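Local coordinates for putative uncharacterized protein (Toxoplasma gondii, PDB 4FBD) that is of unknown function and belongs to the DUF3228 family, with two copies in the crystallographic assembly, at residues E191-L203 / L217-W229. Residues are numbered along the deposited sequence; the frame is centred on the assembly and turned at random.
Sequences EKYSLPMAPITML and LDREAYKASVAYW
Ser225, Tyr228 and Trp229 of helix 219-229 donate hydrogen bonds to the loop 191-198, which leads into helix 199-204. Ser225 OG lies 2.5 Å from Met197 O and meets that carbonyl almost head-on, at a C=O...OG angle of 160°. The hydroxyl gets there by standing opposite the backbone N (chi1 168°), which turns it toward the loop. The preceding carbonyl, Pro196 O, accepts from Trp229 NE1 at 2.9 Å, the acceptor lying in the indole plane although the N-H arrives from above the carbonyl plane. Farther back, Tyr228 OH donates a hydrogen bond to Glu191 OE2 at 2.6 Å; carboxylate and ring stand nearly perpendicular, with the oxygen at the ring edge and the hydroxyl out of the carboxylate plane.

The pair forms a near-antiparallel helix packing, the short axes 154° apart and 9.6 Å at closest approach. Ala198 and Asp218 occupy the N-cap positions, and Asp218 OD1 caps its helix by accepting from Ala221 N. Pro199, in the first turn of its helix, is a knob seated among Tyr222, Ser225, Val226 and Trp229, its CB 3.6 Å from Tyr222 CE1.

Apolar contacts fill both ends. Met202, bent at its last torsion, folds its methyl back against the start of the opposing helix, where CE lies 3.4 Å from Leu217 CD1 and also touches Ala221 and Tyr222. Leu203 CD2 bridges Leu217 and the Tyr222 ring. At the loop end, Leu195 CG rests over one face of the Tyr228 ring, while Pro196 CG packs 3.6 Å from Tyr228 CB; His232 stacks on the same tyrosine. The second subunit also packs on this helix pair: Tyr222 OH hydrogen-bonds to its Pro129 O, and its Tyr120 packs on Pro199.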
ATOM      1  N   GLU A 191       1.697  22.600   0.523  1.00 40.57           N
ATOM      2  CA  GLU A 191       0.324  22.684   0.943  1.00 40.31           C
ATOM      3  C   GLU A 191       0.218  23.337   2.337  1.00 40.27           C
ATOM      4  O   GLU A 191       1.092  23.149   3.199  1.00 40.18           O
ATOM      5  CB  GLU A 191      -0.302  21.293   0.985  1.00 38.65           C
ATOM      6  CG  GLU A 191      -0.246  20.506  -0.336  1.00 42.32           C
ATOM      7  CD  GLU A 191       1.069  19.797  -0.575  1.00 40.44           C
ATOM      8  OE1 GLU A 191       1.898  19.676   0.354  1.00 45.07           O
ATOM      9  OE2 GLU A 191       1.257  19.328  -1.696  1.00 39.67           O
ATOM     10  N   LYS A 192      -0.850  24.104   2.520  1.00 40.43           N
ATOM     11  CA  LYS A 192      -1.192  24.798   3.773  1.00 43.17           C
ATOM     12  C   LYS A 192      -2.090  23.924   4.659  1.00 39.66           C
ATOM     13  O   LYS A 192      -3.028  24.416   5.248  1.00 37.30           O
ATOM     14  CB  LYS A 192      -1.934  26.112   3.460  1.00 48.54           C
ATOM     15  CG  LYS A 192      -1.234  27.459   3.727  1.00 58.75           C
ATOM     16  CD  LYS A 192      -1.459  27.920   5.200  1.00 65.72           C
ATOM     17  CE  LYS A 192      -1.312  29.453   5.415  1.00 72.28           C
ATOM     18  NZ  LYS A 192       0.037  30.004   5.105  1.00 78.67           N
ATOM     19  N   TYR A 193      -1.824  22.619   4.715  1.00 37.37           N
ATOM     20  CA  TYR A 193      -2.566  21.720   5.590  1.00 35.79           C
ATOM     21  C   TYR A 193      -1.668  20.528   5.936  1.00 35.00           C
ATOM     22  O   TYR A 193      -0.636  20.325   5.297  1.00 36.91           O
ATOM     23  CB  TYR A 193      -3.938  21.323   4.993  1.00 35.16           C
ATOM     24  CG  TYR A 193      -3.875  20.583   3.679  1.00 34.82           C
ATOM     25  CD1 TYR A 193      -3.844  21.272   2.458  1.00 32.81           C
ATOM     26  CD2 TYR A 193      -3.846  19.201   3.647  1.00 36.15           C
ATOM     27  CE1 TYR A 193      -3.765  20.591   1.244  1.00 33.65           C
ATOM     28  CE2 TYR A 193      -3.766  18.504   2.428  1.00 38.25           C
ATOM     29  CZ  TYR A 193      -3.732  19.205   1.243  1.00 35.68           C
ATOM     30  OH  TYR A 193      -3.675  18.518   0.062  1.00 43.02           O
ATOM     31  N   SER A 194      -2.001  19.806   7.001  1.00 36.05           N
ATOM     32  CA  SER A 194      -1.211  18.646   7.433  1.00 38.39           C
ATOM     33  C   SER A 194      -1.199  17.628   6.324  1.00 38.22           C
ATOM     34  O   SER A 194      -2.234  17.176   5.876  1.00 37.13           O
ATOM     35  CB  SER A 194      -1.800  17.988   8.677  1.00 40.01           C
ATOM     36  OG  SER A 194      -1.700  18.829   9.818  1.00 44.35           O
ATOM     37  N   LEU A 195      -0.022  17.257   5.871  1.00 39.52           N
ATOM     38  CA  LEU A 195       0.041  16.309   4.794  1.00 40.98           C
ATOM     39  C   LEU A 195      -0.378  14.941   5.367  1.00 40.67           C
ATOM     40  O   LEU A 195       0.108  14.531   6.435  1.00 43.37           O
ATOM     41  CB  LEU A 195       1.444  16.296   4.231  1.00 43.98           C
ATOM     42  CG  LEU A 195       1.512  16.516   2.732  1.00 48.91           C
ATOM     43  CD1 LEU A 195       0.740  17.816   2.377  1.00 50.25           C
ATOM     44  CD2 LEU A 195       2.963  16.591   2.289  1.00 47.80           C
ATOM     45  N   PRO A 196      -1.301  14.242   4.681  1.00 38.70           N
ATOM     46  CA  PRO A 196      -1.748  12.953   5.176  1.00 41.58           C
ATOM     47  C   PRO A 196      -0.647  11.926   5.209  1.00 41.69           C
ATOM     48  O   PRO A 196       0.190  11.904   4.323  1.00 42.78           O
ATOM     49  CB  PRO A 196      -2.814  12.536   4.162  1.00 40.84           C
ATOM     50  CG  PRO A 196      -2.455  13.260   2.937  1.00 39.02           C
ATOM     51  CD  PRO A 196      -1.903  14.552   3.374  1.00 38.04           C
ATOM     52  N   MET A 197      -0.638  11.080   6.223  1.00 44.47           N
ATOM     53  CA  MET A 197       0.365  10.036   6.283  1.00 47.70           C
ATOM     54  C   MET A 197       0.048   9.090   5.124  1.00 46.70           C
ATOM     55  O   MET A 197      -1.049   9.149   4.556  1.00 46.39           O
ATOM     56  CB  MET A 197       0.338   9.298   7.627  1.00 51.19           C
ATOM     57  CG  MET A 197      -0.847   8.383   7.846  1.00 59.67           C
ATOM     58  SD  MET A 197      -1.016   7.762   9.568  1.00 71.91           S
ATOM     59  CE  MET A 197      -1.481   9.268  10.424  1.00 69.88           C
ATOM     60  N   ALA A 198       1.004   8.231   4.786  1.00 46.23           N
ATOM     61  CA  ALA A 198       0.845   7.296   3.712  1.00 45.80           C
ATOM     62  C   ALA A 198      -0.271   6.331   4.056  1.00 47.81           C
ATOM     63  O   ALA A 198      -0.435   5.963   5.196  1.00 49.76           O
ATOM     64  CB  ALA A 198       2.137   6.535   3.474  1.00 46.54           C
ATOM     65  N   PRO A 199      -1.022   5.890   3.044  1.00 37.17           N
ATOM     66  CA  PRO A 199      -2.103   4.914   3.255  1.00 37.85           C
ATOM     67  C   PRO A 199      -1.636   3.671   4.010  1.00 39.44           C
ATOM     68  O   PRO A 199      -2.325   3.205   4.884  1.00 39.15           O
ATOM     69  CB  PRO A 199      -2.516   4.545   1.818  1.00 36.61           C
ATOM     70  CG  PRO A 199      -2.221   5.788   1.037  1.00 34.66           C
ATOM     71  CD  PRO A 199      -0.926   6.296   1.626  1.00 33.97           C
ATOM     72  N   ILE A 200      -0.459   3.164   3.674  1.00 39.79           N
ATOM     73  CA  ILE A 200       0.054   1.969   4.313  1.00 42.82           C
ATOM     74  C   ILE A 200       0.340   2.239   5.779  1.00 44.88           C
ATOM     75  O   ILE A 200       0.108   1.385   6.626  1.00 48.43           O
ATOM     76  CB  ILE A 200       1.306   1.415   3.577  1.00 42.91           C
ATOM     77  CG1 ILE A 200       1.718   0.059   4.147  1.00 49.21           C
ATOM     78  CG2 ILE A 200       2.484   2.390   3.650  1.00 44.38           C
ATOM     79  CD1 ILE A 200       0.715  -1.053   3.898  1.00 50.75           C
ATOM     80  N   THR A 201       0.801   3.436   6.093  1.00 45.45           N
ATOM     81  CA  THR A 201       1.114   3.762   7.476  1.00 47.57           C
ATOM     82  C   THR A 201      -0.172   3.655   8.260  1.00 50.10           C
ATOM     83  O   THR A 201      -0.174   3.136   9.364  1.00 51.49           O
ATOM     84  CB  THR A 201       1.727   5.179   7.616  1.00 47.63           C
ATOM     85  OG1 THR A 201       2.850   5.314   6.732  1.00 47.48           O
ATOM     86  CG2 THR A 201       2.192   5.460   9.047  1.00 45.91           C
ATOM     87  N   MET A 202      -1.282   4.113   7.675  1.00 50.44           N
ATOM     88  CA  MET A 202      -2.582   4.039   8.363  1.00 53.35           C
ATOM     89  C   MET A 202      -3.000   2.595   8.623  1.00 54.99           C
ATOM     90  O   MET A 202      -3.515   2.282   9.701  1.00 56.80           O
ATOM     91  CB  MET A 202      -3.680   4.748   7.578  1.00 53.39           C
ATOM     92  CG  MET A 202      -3.474   6.261   7.435  1.00 57.55           C
ATOM     93  SD  MET A 202      -4.899   7.071   6.664  1.00 63.01           S
ATOM     94  CE  MET A 202      -6.200   6.386   7.704  1.00 57.55           C
ATOM     95  N   LEU A 203      -2.770   1.725   7.638  1.00 54.99           N
ATOM     96  CA  LEU A 203      -3.086   0.296   7.783  1.00 58.18           C
ATOM     97  C   LEU A 203      -2.214  -0.358   8.860  1.00 61.40           C
ATOM     98  O   LEU A 203      -2.737  -1.030   9.740  1.00 64.04           O
ATOM     99  CB  LEU A 203      -2.909  -0.452   6.464  1.00 57.04           C
ATOM    100  CG  LEU A 203      -3.780   0.060   5.312  1.00 55.89           C
ATOM    101  CD1 LEU A 203      -3.468  -0.717   4.052  1.00 54.89           C
ATOM    102  CD2 LEU A 203      -5.270  -0.029   5.648  1.00 55.87           C
ATOM    103  N   LEU A 217      -9.617   1.519  11.533  1.00 73.71           N
ATOM    104  CA  LEU A 217      -9.294   2.473  10.499  1.00 68.12           C
ATOM    105  C   LEU A 217     -10.396   3.527  10.271  1.00 67.24           C
ATOM    106  O   LEU A 217     -11.579   3.196  10.199  1.00 68.39           O
ATOM    107  CB  LEU A 217      -9.091   1.717   9.186  1.00 64.80           C
ATOM    108  CG  LEU A 217      -8.705   2.538   7.959  1.00 61.39           C
ATOM    109  CD1 LEU A 217      -7.290   3.148   8.124  1.00 54.67           C
ATOM    110  CD2 LEU A 217      -8.789   1.660   6.710  1.00 54.45           C
ATOM    111  N   ASP A 218      -9.988   4.790  10.161  1.00 64.07           N
ATOM    112  CA  ASP A 218     -10.902   5.876   9.823  1.00 62.34           C
ATOM    113  C   ASP A 218     -10.917   5.854   8.293  1.00 57.15           C
ATOM    114  O   ASP A 218     -10.069   6.453   7.653  1.00 55.13           O
ATOM    115  CB  ASP A 218     -10.381   7.204  10.367  1.00 62.06           C
ATOM    116  CG  ASP A 218     -11.163   8.402   9.854  1.00 64.42           C
ATOM    117  OD1 ASP A 218     -11.923   8.259   8.864  1.00 64.37           O
ATOM    118  OD2 ASP A 218     -10.994   9.503  10.429  1.00 68.84           O
ATOM    119  N   ARG A 219     -11.874   5.147   7.722  0.50 57.49           N
ATOM    120  CA  ARG A 219     -11.943   4.988   6.277  0.50 54.92           C
ATOM    121  C   ARG A 219     -11.964   6.293   5.483  0.50 52.93           C
ATOM    122  O   ARG A 219     -11.376   6.356   4.410  0.50 49.58           O
ATOM    123  CB  ARG A 219     -13.087   4.037   5.927  0.50 56.99           C
ATOM    124  CG  ARG A 219     -12.787   2.641   6.495  0.50 59.22           C
ATOM    125  CD  ARG A 219     -13.921   1.623   6.393  0.50 61.49           C
ATOM    126  NE  ARG A 219     -13.478   0.356   6.967  0.50 62.08           N
ATOM    127  CZ  ARG A 219     -13.010  -0.664   6.258  0.50 63.51           C
ATOM    128  NH1 ARG A 219     -12.962  -0.598   4.936  0.50 61.62           N
ATOM    129  NH2 ARG A 219     -12.614  -1.766   6.869  0.50 67.37           N
ATOM    130  N   GLU A 220     -12.617   7.331   5.996  1.00 54.52           N
ATOM    131  CA  GLU A 220     -12.614   8.618   5.295  1.00 53.57           C
ATOM    132  C   GLU A 220     -11.242   9.283   5.261  1.00 50.19           C
ATOM    133  O   GLU A 220     -10.893   9.895   4.270  1.00 48.24           O
ATOM    134  CB  GLU A 220     -13.702   9.540   5.831  1.00 57.46           C
ATOM    135  CG  GLU A 220     -15.090   9.088   5.389  1.00 61.09           C
ATOM    136  CD  GLU A 220     -16.212   9.970   5.918  1.00 72.60           C
ATOM    137  OE1 GLU A 220     -15.990  10.752   6.878  1.00 74.80           O
ATOM    138  OE2 GLU A 220     -17.338   9.869   5.372  1.00 81.11           O
ATOM    139  N   ALA A 221     -10.462   9.138   6.331  1.00 49.50           N
ATOM    140  CA  ALA A 221      -9.114   9.695   6.367  1.00 47.71           C
ATOM    141  C   ALA A 221      -8.248   8.879   5.430  1.00 44.86           C
ATOM    142  O   ALA A 221      -7.399   9.432   4.734  1.00 44.09           O
ATOM    143  CB  ALA A 221      -8.524   9.698   7.799  1.00 48.65           C
ATOM    144  N   TYR A 222      -8.463   7.562   5.399  1.00 43.96           N
ATOM    145  CA  TYR A 222      -7.724   6.709   4.476  1.00 41.77           C
ATOM    146  C   TYR A 222      -7.982   7.153   3.033  1.00 40.25           C
ATOM    147  O   TYR A 222      -7.033   7.312   2.265  1.00 39.97           O
ATOM    148  CB  TYR A 222      -8.092   5.221   4.659  1.00 44.18           C
ATOM    149  CG  TYR A 222      -7.302   4.262   3.770  1.00 44.29           C
ATOM    150  CD1 TYR A 222      -6.075   3.734   4.169  1.00 44.46           C
ATOM    151  CD2 TYR A 222      -7.794   3.876   2.544  1.00 44.95           C
ATOM    152  CE1 TYR A 222      -5.361   2.857   3.343  1.00 39.61           C
ATOM    153  CE2 TYR A 222      -7.098   3.015   1.726  1.00 44.98           C
ATOM    154  CZ  TYR A 222      -5.886   2.501   2.126  1.00 43.28           C
ATOM    155  OH  TYR A 222      -5.224   1.646   1.259  1.00 43.40           O
ATOM    156  N   LYS A 223      -9.241   7.349   2.649  1.00 40.45           N
ATOM    157  CA  LYS A 223      -9.536   7.780   1.270  1.00 41.75           C
ATOM    158  C   LYS A 223      -8.808   9.089   0.970  1.00 39.69           C
ATOM    159  O   LYS A 223      -8.192   9.227  -0.069  1.00 37.48           O
ATOM    160  CB  LYS A 223     -11.047   7.921   0.983  1.00 42.78           C
ATOM    161  CG  LYS A 223     -11.811   6.622   1.043  1.00 51.35           C
ATOM    162  CD  LYS A 223     -13.210   6.650   0.318  1.00 57.97           C
ATOM    163  CE  LYS A 223     -14.119   7.777   0.730  1.00 60.47           C
ATOM    164  NZ  LYS A 223     -15.473   7.587   0.096  1.00 64.44           N
ATOM    165  N   ALA A 224      -8.877  10.030   1.906  1.00 40.73           N
ATOM    166  CA  ALA A 224      -8.202  11.319   1.765  1.00 41.16           C
ATOM    167  C   ALA A 224      -6.702  11.117   1.538  1.00 38.92           C
ATOM    168  O   ALA A 224      -6.074  11.767   0.675  1.00 39.41           O
ATOM    169  CB  ALA A 224      -8.428  12.173   3.023  1.00 42.25           C
ATOM    170  N   SER A 225      -6.120  10.239   2.334  1.00 37.77           N
ATOM    171  CA  SER A 225      -4.703   9.955   2.204  1.00 37.25           C
ATOM    172  C   SER A 225      -4.415   9.374   0.822  1.00 35.59           C
ATOM    173  O   SER A 225      -3.529   9.862   0.103  1.00 36.58           O
ATOM    174  CB  SER A 225      -4.243   9.039   3.304  1.00 38.02           C
ATOM    175  OG  SER A 225      -2.959   8.566   2.999  1.00 47.94           O
ATOM    176  N   VAL A 226      -5.194   8.387   0.402  1.00 35.97           N
ATOM    177  CA  VAL A 226      -5.024   7.825  -0.944  1.00 33.77           C
ATOM    178  C   VAL A 226      -5.120   8.908  -2.044  1.00 34.92           C
ATOM    179  O   VAL A 226      -4.320   8.920  -2.985  1.00 33.00           O
ATOM    180  CB  VAL A 226      -6.053   6.778  -1.225  1.00 34.90           C
ATOM    181  CG1 VAL A 226      -6.075   6.437  -2.757  1.00 36.88           C
ATOM    182  CG2 VAL A 226      -5.781   5.539  -0.340  1.00 33.87           C
ATOM    183  N   ALA A 227      -6.102   9.799  -1.940  1.00 33.95           N
ATOM    184  CA  ALA A 227      -6.249  10.890  -2.948  1.00 34.54           C
ATOM    185  C   ALA A 227      -4.982  11.707  -3.075  1.00 32.59           C
ATOM    186  O   ALA A 227      -4.603  12.087  -4.165  1.00 33.89           O
ATOM    187  CB  ALA A 227      -7.382  11.817  -2.590  1.00 34.90           C
ATOM    188  N   TYR A 228      -4.323  11.973  -1.962  1.00 31.02           N
ATOM    189  CA  TYR A 228      -3.084  12.740  -2.021  1.00 31.53           C
ATOM    190  C   TYR A 228      -1.969  11.929  -2.656  1.00 32.43           C
ATOM    191  O   TYR A 228      -1.314  12.405  -3.586  1.00 34.16           O
ATOM    192  CB  TYR A 228      -2.606  13.228  -0.637  1.00 30.08           C
ATOM    193  CG  TYR A 228      -1.412  14.164  -0.781  1.00 32.10           C
ATOM    194  CD1 TYR A 228      -1.595  15.515  -1.027  1.00 36.80           C
ATOM    195  CD2 TYR A 228      -0.138  13.703  -0.726  1.00 30.72           C
ATOM    196  CE1 TYR A 228      -0.531  16.369  -1.194  1.00 38.85           C
ATOM    197  CE2 TYR A 228       0.956  14.571  -0.887  1.00 40.32           C
ATOM    198  CZ  TYR A 228       0.739  15.906  -1.118  1.00 40.20           C
ATOM    199  OH  TYR A 228       1.782  16.787  -1.310  1.00 42.03           O
ATOM    200  N   TRP A 229      -1.794  10.694  -2.182  1.00 31.94           N
ATOM    201  CA  TRP A 229      -0.681   9.862  -2.611  1.00 33.63           C
ATOM    202  C   TRP A 229      -0.816   9.258  -3.996  1.00 35.02           C
ATOM    203  O   TRP A 229       0.173   8.782  -4.541  1.00 35.53           O
ATOM    204  CB  TRP A 229      -0.254   8.878  -1.498  1.00 33.70           C
ATOM    205  CG  TRP A 229       0.279   9.673  -0.327  1.00 30.57           C
ATOM    206  CD1 TRP A 229      -0.354   9.927   0.837  1.00 34.16           C
ATOM    207  CD2 TRP A 229       1.527  10.392  -0.262  1.00 31.02           C
ATOM    208  NE1 TRP A 229       0.425  10.733   1.650  1.00 33.03           N
ATOM    209  CE2 TRP A 229       1.578  11.038   0.991  1.00 30.08           C
ATOM    210  CE3 TRP A 229       2.603  10.540  -1.134  1.00 30.31           C
ATOM    211  CZ2 TRP A 229       2.667  11.814   1.396  1.00 34.13           C
ATOM    212  CZ3 TRP A 229       3.678  11.325  -0.745  1.00 34.10           C
ATOM    213  CH2 TRP A 229       3.704  11.949   0.528  1.00 36.17           C
TER